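Local coordinates for protein packaging enzyme P4 (Pseudomonas phage phi6, PDB 4BLO) that probably hydrolyses nucleoside triphosphates as a hexameric RecA-like motor that packages RNA into the procapsid of the phage, at residues G131-L136 and L145-E150; I172-L177 and V184-V189. One frame throughout, in Å; residues are numbered along the deposited sequence.

Contact 1 (G131-L136 and L145-E150); sequences GKSITL and LIRWGE. With CA (calcium ion), chain B; ADP (adenosine-5'-diphosphate), chain C.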
loop_
_atom_site.group_PDB
_atom_site.type_symbol
_atom_site.label_atom_id
_atom_site.label_comp_id
_atom_site.label_asym_id
_atom_site.label_seq_id
_atom_site.Cartn_x
_atom_site.Cartn_y
_atom_site.Cartn_z
ATOM N N GLY L 131 5.542 -33.755 2.348
ATOM C CA GLY L 131 4.771 -34.965 2.541
ATOM C C GLY L 131 3.459 -34.785 3.272
ATOM O O GLY L 131 3.061 -35.681 4.009
ATOM N N LYS L 132 2.779 -33.643 3.063
ATOM C CA LYS L 132 1.488 -33.358 3.706
ATOM C C LYS L 132 0.384 -34.266 3.135
ATOM O O LYS L 132 -0.254 -34.997 3.894
ATOM C CB LYS L 132 1.087 -31.876 3.551
ATOM C CG LYS L 132 2.052 -30.884 4.174
ATOM C CD LYS L 132 1.601 -29.417 3.977
ATOM C CE LYS L 132 1.736 -28.907 2.562
ATOM N NZ LYS L 132 3.145 -28.885 2.066
ATOM N N SER L 133 0.196 -34.243 1.797
ATOM C CA SER L 133 -0.812 -35.022 1.084
ATOM C C SER L 133 -0.604 -36.533 1.290
ATOM O O SER L 133 -1.587 -37.267 1.419
ATOM C CB SER L 133 -0.801 -34.672 -0.402
ATOM O OG SER L 133 -1.151 -33.314 -0.610
ATOM N N ILE L 134 0.671 -36.978 1.365
ATOM C CA ILE L 134 1.073 -38.369 1.607
ATOM C C ILE L 134 0.656 -38.779 3.020
ATOM O O ILE L 134 0.009 -39.812 3.168
ATOM C CB ILE L 134 2.599 -38.549 1.344
ATOM C CG1 ILE L 134 2.865 -38.893 -0.142
ATOM C CG2 ILE L 134 3.314 -39.518 2.309
ATOM C CD1 ILE L 134 2.269 -40.279 -0.715
ATOM N N THR L 135 0.989 -37.953 4.034
ATOM C CA THR L 135 0.652 -38.198 5.441
ATOM C C THR L 135 -0.872 -38.239 5.602
ATOM O O THR L 135 -1.391 -39.147 6.258
ATOM C CB THR L 135 1.290 -37.138 6.348
ATOM O OG1 THR L 135 2.697 -37.180 6.164
ATOM C CG2 THR L 135 0.968 -37.356 7.818
ATOM N N LEU L 136 -1.577 -37.279 4.957
ATOM C CA LEU L 136 -3.024 -37.197 5.005
ATOM C C LEU L 136 -3.704 -38.503 4.507
ATOM O O LEU L 136 -4.574 -39.037 5.196
ATOM C CB LEU L 136 -3.502 -35.981 4.184
ATOM C CG LEU L 136 -5.026 -35.810 4.025
ATOM C CD1 LEU L 136 -5.717 -35.575 5.368
ATOM C CD2 LEU L 136 -5.341 -34.705 3.068
ATOM N N LEU L 145 -12.554 -36.891 1.640
ATOM C CA LEU L 145 -11.413 -36.085 1.219
ATOM C C LEU L 145 -11.870 -34.960 0.290
ATOM O O LEU L 145 -12.192 -35.211 -0.875
ATOM C CB LEU L 145 -10.316 -36.956 0.551
ATOM C CG LEU L 145 -9.138 -36.228 -0.147
ATOM C CD1 LEU L 145 -8.197 -35.557 0.845
ATOM C CD2 LEU L 145 -8.379 -37.176 -1.040
ATOM N N ILE L 146 -11.912 -33.717 0.825
ATOM C CA ILE L 146 -12.275 -32.528 0.062
ATOM C C ILE L 146 -11.037 -32.086 -0.673
ATOM O O ILE L 146 -9.986 -31.879 -0.055
ATOM C CB ILE L 146 -12.874 -31.393 0.935
ATOM C CG1 ILE L 146 -14.173 -31.839 1.654
ATOM C CG2 ILE L 146 -13.077 -30.088 0.108
ATOM C CD1 ILE L 146 -14.595 -30.901 2.732
ATOM N N ARG L 147 -11.150 -31.990 -2.008
ATOM C CA ARG L 147 -10.038 -31.565 -2.845
ATOM C C ARG L 147 -10.338 -30.176 -3.401
ATOM O O ARG L 147 -11.375 -29.956 -4.042
ATOM C CB ARG L 147 -9.722 -32.596 -3.914
ATOM C CG ARG L 147 -8.867 -33.719 -3.367
ATOM C CD ARG L 147 -7.693 -33.997 -4.301
ATOM N NE ARG L 147 -6.389 -33.647 -3.727
ATOM C CZ ARG L 147 -5.276 -33.439 -4.436
ATOM N NH1 ARG L 147 -5.302 -33.486 -5.761
ATOM N NH2 ARG L 147 -4.139 -33.140 -3.824
ATOM N N TRP L 148 -9.456 -29.218 -3.068
ATOM C CA TRP L 148 -9.632 -27.818 -3.433
ATOM C C TRP L 148 -8.276 -27.188 -3.801
ATOM O O TRP L 148 -7.303 -27.345 -3.061
ATOM C CB TRP L 148 -10.292 -27.109 -2.236
ATOM C CG TRP L 148 -10.889 -25.762 -2.487
ATOM C CD1 TRP L 148 -11.577 -25.350 -3.595
ATOM C CD2 TRP L 148 -10.970 -24.686 -1.540
ATOM N NE1 TRP L 148 -12.012 -24.054 -3.423
ATOM C CE2 TRP L 148 -11.661 -23.625 -2.167
ATOM C CE3 TRP L 148 -10.486 -24.499 -0.228
ATOM C CZ2 TRP L 148 -11.896 -22.404 -1.528
ATOM C CZ3 TRP L 148 -10.705 -23.279 0.395
ATOM C CH2 TRP L 148 -11.387 -22.243 -0.256
ATOM N N GLY L 149 -8.226 -26.526 -4.961
ATOM C CA GLY L 149 -7.057 -25.808 -5.467
ATOM C C GLY L 149 -5.746 -26.568 -5.468
ATOM O O GLY L 149 -4.693 -26.010 -5.142
ATOM N N GLU L 150 -5.819 -27.846 -5.858
ATOM C CA GLU L 150 -4.706 -28.777 -5.945
ATOM C C GLU L 150 -4.594 -29.288 -7.358
ATOM O O GLU L 150 -5.628 -29.446 -8.007
ATOM C CB GLU L 150 -4.967 -29.918 -4.967
ATOM C CG GLU L 150 -4.613 -29.564 -3.534
ATOM C CD GLU L 150 -3.198 -29.040 -3.373
ATOM O OE1 GLU L 150 -2.244 -29.795 -3.678
ATOM O OE2 GLU L 150 -3.044 -27.843 -3.034
HETATM CA CA CA B . -0.035 -31.984 -2.053
HETATM P PB ADP C . 3.039 -31.923 -0.235
HETATM O O1B ADP C . 3.556 -31.417 1.133
HETATM O O2B ADP C . 1.545 -32.247 -0.116
HETATM O O3B ADP C . 3.247 -30.874 -1.295
HETATM P PA ADP C . 3.367 -34.682 -1.170
HETATM O O1A ADP C . 2.404 -34.507 -2.358
HETATM O O2A ADP C . 2.661 -35.391 -0.078
HETATM O O3A ADP C . 3.844 -33.243 -0.648
HETATM O "O5'" ADP C . 4.635 -35.522 -1.612
HETATM C "C5'" ADP C . 5.878 -35.411 -0.890
HETATM C "C4'" ADP C . 6.885 -36.392 -1.427
HETATM O "O4'" ADP C . 7.168 -36.083 -2.808
HETATM C "C3'" ADP C . 8.237 -36.340 -0.723
HETATM O "O3'" ADP C . 8.256 -37.137 0.456
HETATM C "C2'" ADP C . 9.191 -36.835 -1.810
HETATM O "O2'" ADP C . 9.259 -38.254 -1.886
HETATM C "C1'" ADP C . 8.551 -36.247 -3.074
HETATM N N9 ADP C . 9.118 -34.969 -3.507
HETATM C C8 ADP C . 8.558 -33.723 -3.393
HETATM N N7 ADP C . 9.302 -32.752 -3.864
HETATM C C5 ADP C . 10.440 -33.408 -4.324
HETATM C C6 ADP C . 11.622 -32.942 -4.940
HETATM N N6 ADP C . 11.894 -31.650 -5.144
HETATM N N1 ADP C . 12.549 -33.863 -5.297
HETATM C C2 ADP C . 12.312 -35.152 -5.033
HETATM N N3 ADP C . 11.246 -35.705 -4.445
HETATM C C4 ADP C . 10.336 -34.772 -4.114
#
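Leu136 and Leu145 make the close-packed end of this contact, where helix 132-140 leans on strand 144-147. Their side chains cross obliquely, with Leu136 CD2 3.7 Å from Leu145 CD1. Each leucine holds CG anti to its own backbone N (chi1 175° in Leu136, 171° in Leu145), which turns the two isobutyl groups toward each other between helix and strand. Ala185 and Asp187 of strand 184-187 also touch Leu136, so this end is wholly buried.

Toward the nucleotide the segments draw apart. Ser133 OG lies at the edge of the Arg147 guanidinium, near its plane, yet 4.4 Å from NH2, and this side of the contact is lined with charged groups. Arg147 turns its group to Asp156 and Glu153, both in salt bridges, while Glu150 CB covers one guanidinium face. Glu150 is partly exposed; its carboxylate pairs with Arg190 through OE2, and OE1 makes a long, out-of-plane ion pair with Arg147 NH2 and lies 3.5 Å from the calcium ion, too far for a metal bond.

Gly131, at the N-cap, begins the P-loop helix that grips the ADP. The amide of Lys132 points almost straight at ADP O1B (168°), and Lys132 NZ reaches the same oxygen at 2.7 Å because its chain folds back at chi3 and chi4. Ser133 N donates to ADP O2B at 3.1 Å and Ile134 N to ADP O2A at 2.9 Å. Ser133 OG binds the calcium ion at 2.3 Å, with ADP O2B as another ligand, and is hydrogen-bonded to Asp187, an arrangement consistent with Walker A and Walker B elements.

Backbone amides, a lysine and a metal thus converge on the beta-phosphate, which would offset its negative charge, while the acids around Arg147 probably keep that guanidinium beside the metal site.

Contact 2 (I172-L177 and V184-V189); sequences IVCIGL and VAVDSV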
loop_
_atom_site.group_PDB
_atom_site.type_symbol
_atom_site.label_atom_id
_atom_site.label_comp_id
_atom_site.label_asym_id
_atom_site.label_seq_id
_atom_site.Cartn_x
_atom_site.Cartn_y
_atom_site.Cartn_z
ATOM N N ILE L 172 -19.826 -26.219 3.836
ATOM C CA ILE L 172 -21.025 -27.055 3.709
ATOM C C ILE L 172 -20.662 -28.528 3.962
ATOM O O ILE L 172 -21.297 -29.172 4.800
ATOM C CB ILE L 172 -21.701 -26.864 2.320
ATOM C CG1 ILE L 172 -22.477 -25.548 2.264
ATOM C CG2 ILE L 172 -22.635 -28.025 1.983
ATOM C CD1 ILE L 172 -22.842 -25.110 0.872
ATOM N N VAL L 173 -19.640 -29.039 3.255
ATOM C CA VAL L 173 -19.208 -30.428 3.362
ATOM C C VAL L 173 -18.570 -30.685 4.736
ATOM O O VAL L 173 -18.881 -31.707 5.353
ATOM C CB VAL L 173 -18.269 -30.848 2.201
ATOM C CG1 VAL L 173 -18.018 -32.357 2.217
ATOM C CG2 VAL L 173 -18.839 -30.435 0.851
ATOM N N CYS L 174 -17.720 -29.757 5.224
ATOM C CA CYS L 174 -17.041 -29.884 6.515
ATOM C C CYS L 174 -18.044 -29.920 7.683
ATOM O O CYS L 174 -18.007 -30.870 8.467
ATOM C CB CYS L 174 -16.013 -28.774 6.701
ATOM S SG CYS L 174 -14.442 -29.063 5.839
ATOM N N ILE L 175 -18.945 -28.912 7.790
ATOM C CA ILE L 175 -19.949 -28.837 8.859
ATOM C C ILE L 175 -21.020 -29.927 8.664
ATOM O O ILE L 175 -21.318 -30.653 9.609
ATOM C CB ILE L 175 -20.579 -27.416 8.984
ATOM C CG1 ILE L 175 -19.505 -26.366 9.340
ATOM C CG2 ILE L 175 -21.729 -27.389 10.014
ATOM C CD1 ILE L 175 -19.833 -24.934 8.897
ATOM N N GLY L 176 -21.562 -30.033 7.456
ATOM C CA GLY L 176 -22.598 -31.006 7.123
ATOM C C GLY L 176 -22.255 -32.441 7.442
ATOM O O GLY L 176 -22.965 -33.083 8.223
ATOM N N LEU L 177 -21.155 -32.951 6.857
ATOM C CA LEU L 177 -20.728 -34.344 7.052
ATOM C C LEU L 177 -19.985 -34.553 8.375
ATOM O O LEU L 177 -20.141 -35.610 8.994
ATOM C CB LEU L 177 -19.876 -34.853 5.877
ATOM C CG LEU L 177 -20.536 -34.849 4.481
ATOM C CD1 LEU L 177 -19.622 -35.476 3.459
ATOM C CD2 LEU L 177 -21.858 -35.613 4.475
ATOM N N VAL L 184 -13.704 -35.741 8.121
ATOM C CA VAL L 184 -13.557 -34.863 6.962
ATOM C C VAL L 184 -12.163 -34.246 6.940
ATOM O O VAL L 184 -11.650 -33.825 7.981
ATOM C CB VAL L 184 -14.669 -33.776 6.940
ATOM C CG1 VAL L 184 -14.568 -32.900 5.703
ATOM C CG2 VAL L 184 -16.056 -34.402 7.010
ATOM N N ALA L 185 -11.559 -34.187 5.733
ATOM C CA ALA L 185 -10.254 -33.579 5.496
ATOM C C ALA L 185 -10.298 -32.663 4.296
ATOM O O ALA L 185 -11.024 -32.946 3.343
ATOM C CB ALA L 185 -9.211 -34.649 5.289
ATOM N N VAL L 186 -9.523 -31.563 4.330
ATOM C CA VAL L 186 -9.445 -30.598 3.225
ATOM C C VAL L 186 -8.007 -30.490 2.714
ATOM O O VAL L 186 -7.121 -30.034 3.443
ATOM C CB VAL L 186 -10.007 -29.196 3.581
ATOM C CG1 VAL L 186 -10.153 -28.331 2.334
ATOM C CG2 VAL L 186 -11.340 -29.307 4.302
ATOM N N ASP L 187 -7.801 -30.927 1.450
ATOM C CA ASP L 187 -6.547 -30.839 0.693
ATOM C C ASP L 187 -6.842 -30.198 -0.671
ATOM O O ASP L 187 -7.350 -30.876 -1.556
ATOM C CB ASP L 187 -5.870 -32.213 0.530
ATOM C CG ASP L 187 -4.420 -32.176 0.054
ATOM O OD1 ASP L 187 -3.782 -31.099 0.143
ATOM O OD2 ASP L 187 -3.914 -33.237 -0.387
ATOM N N SER L 188 -6.644 -28.878 -0.830
ATOM C CA SER L 188 -5.982 -27.921 0.064
ATOM C C SER L 188 -6.899 -26.818 0.517
ATOM O O SER L 188 -8.027 -26.698 0.036
ATOM C CB SER L 188 -4.841 -27.254 -0.707
ATOM O OG SER L 188 -3.695 -26.998 0.080
ATOM N N VAL L 189 -6.361 -25.944 1.380
ATOM C CA VAL L 189 -6.995 -24.718 1.846
ATOM C C VAL L 189 -6.281 -23.502 1.127
ATOM O O VAL L 189 -6.740 -22.368 1.260
ATOM C CB VAL L 189 -7.026 -24.639 3.404
ATOM C CG1 VAL L 189 -5.803 -23.930 3.986
ATOM C CG2 VAL L 189 -8.318 -24.014 3.896
#
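Cys174 and Val184 meet where a beta-alpha-beta crossover of the RecA-like P-loop fold closes: helix 167-179 carries the chain from strand 161-163, past strand 144-147, to strand 184-187. Segment 172-177 runs nearly antiparallel to strand 184-187 (169°), with the two axes 8.7 Å apart at their closest, and the pairing rests on apolar side chains.

The sulfur contacts come first. Cys174 SG stands anti to its carbonyl carbon (chi1 -80°), which brings it to the two valines on the near face of the strand. It lies 3.5 Å from Val186 CG2 and 3.8 Å from Val184 CG1, bridging two alternate residues of the strand. Val227 of the next strand and Ile146 of strand 144-147 also touch this cysteine, so it sits over several strands at once.

Carbon-to-carbon packing follows. Val184 points at the helix and divides its two methyls between neighbours: CG1 goes to Cys174, CG2 to Leu177, whose CB is 4.0 Å away. Leu177 also packs on Val144. Ile172 and Ile175 meet helix 38-54, and Val173 touches both Tyr44 of that helix and Ile146 of strand 144-147, leaving helix 167-179 between helix 38-54 and the sheet.

Main-chain polar groups find their partners without bridging helix and strand. The helix keeps its own backbone bonds, Gly176 N to Ile172 O and Leu177 N to Val173 O, while Val184 and Val186 bond through their main chains to strand 226-231. One carbonyl does come near the strand's side chains: Val173 O, already accepting from Leu177 N, has Val184 CG2 at 4.2 Å.

In the fold
From the N terminus, contact 1 closes first: helix 132-140 leads through a short turn into strand 144-147, and the segments 131-136 and 145-150 meet across it. The chain then forms strand 161-163 and helix 167-179 before contact 2 closes the short connection from that helix into strand 184-187. The two are in series, neither nested nor crossed, but they meet side by side in one sheet, since strands 144-147 and 184-187 are neighbours. There Ile146 N is 2.8 Å from Ala185 O, a probable hydrogen bond, and Ile146 CD1 packs on Val184 CG1. Contact 1 ties the nucleotide-binding helix to the sheet; contact 2 ties on the crossover helix.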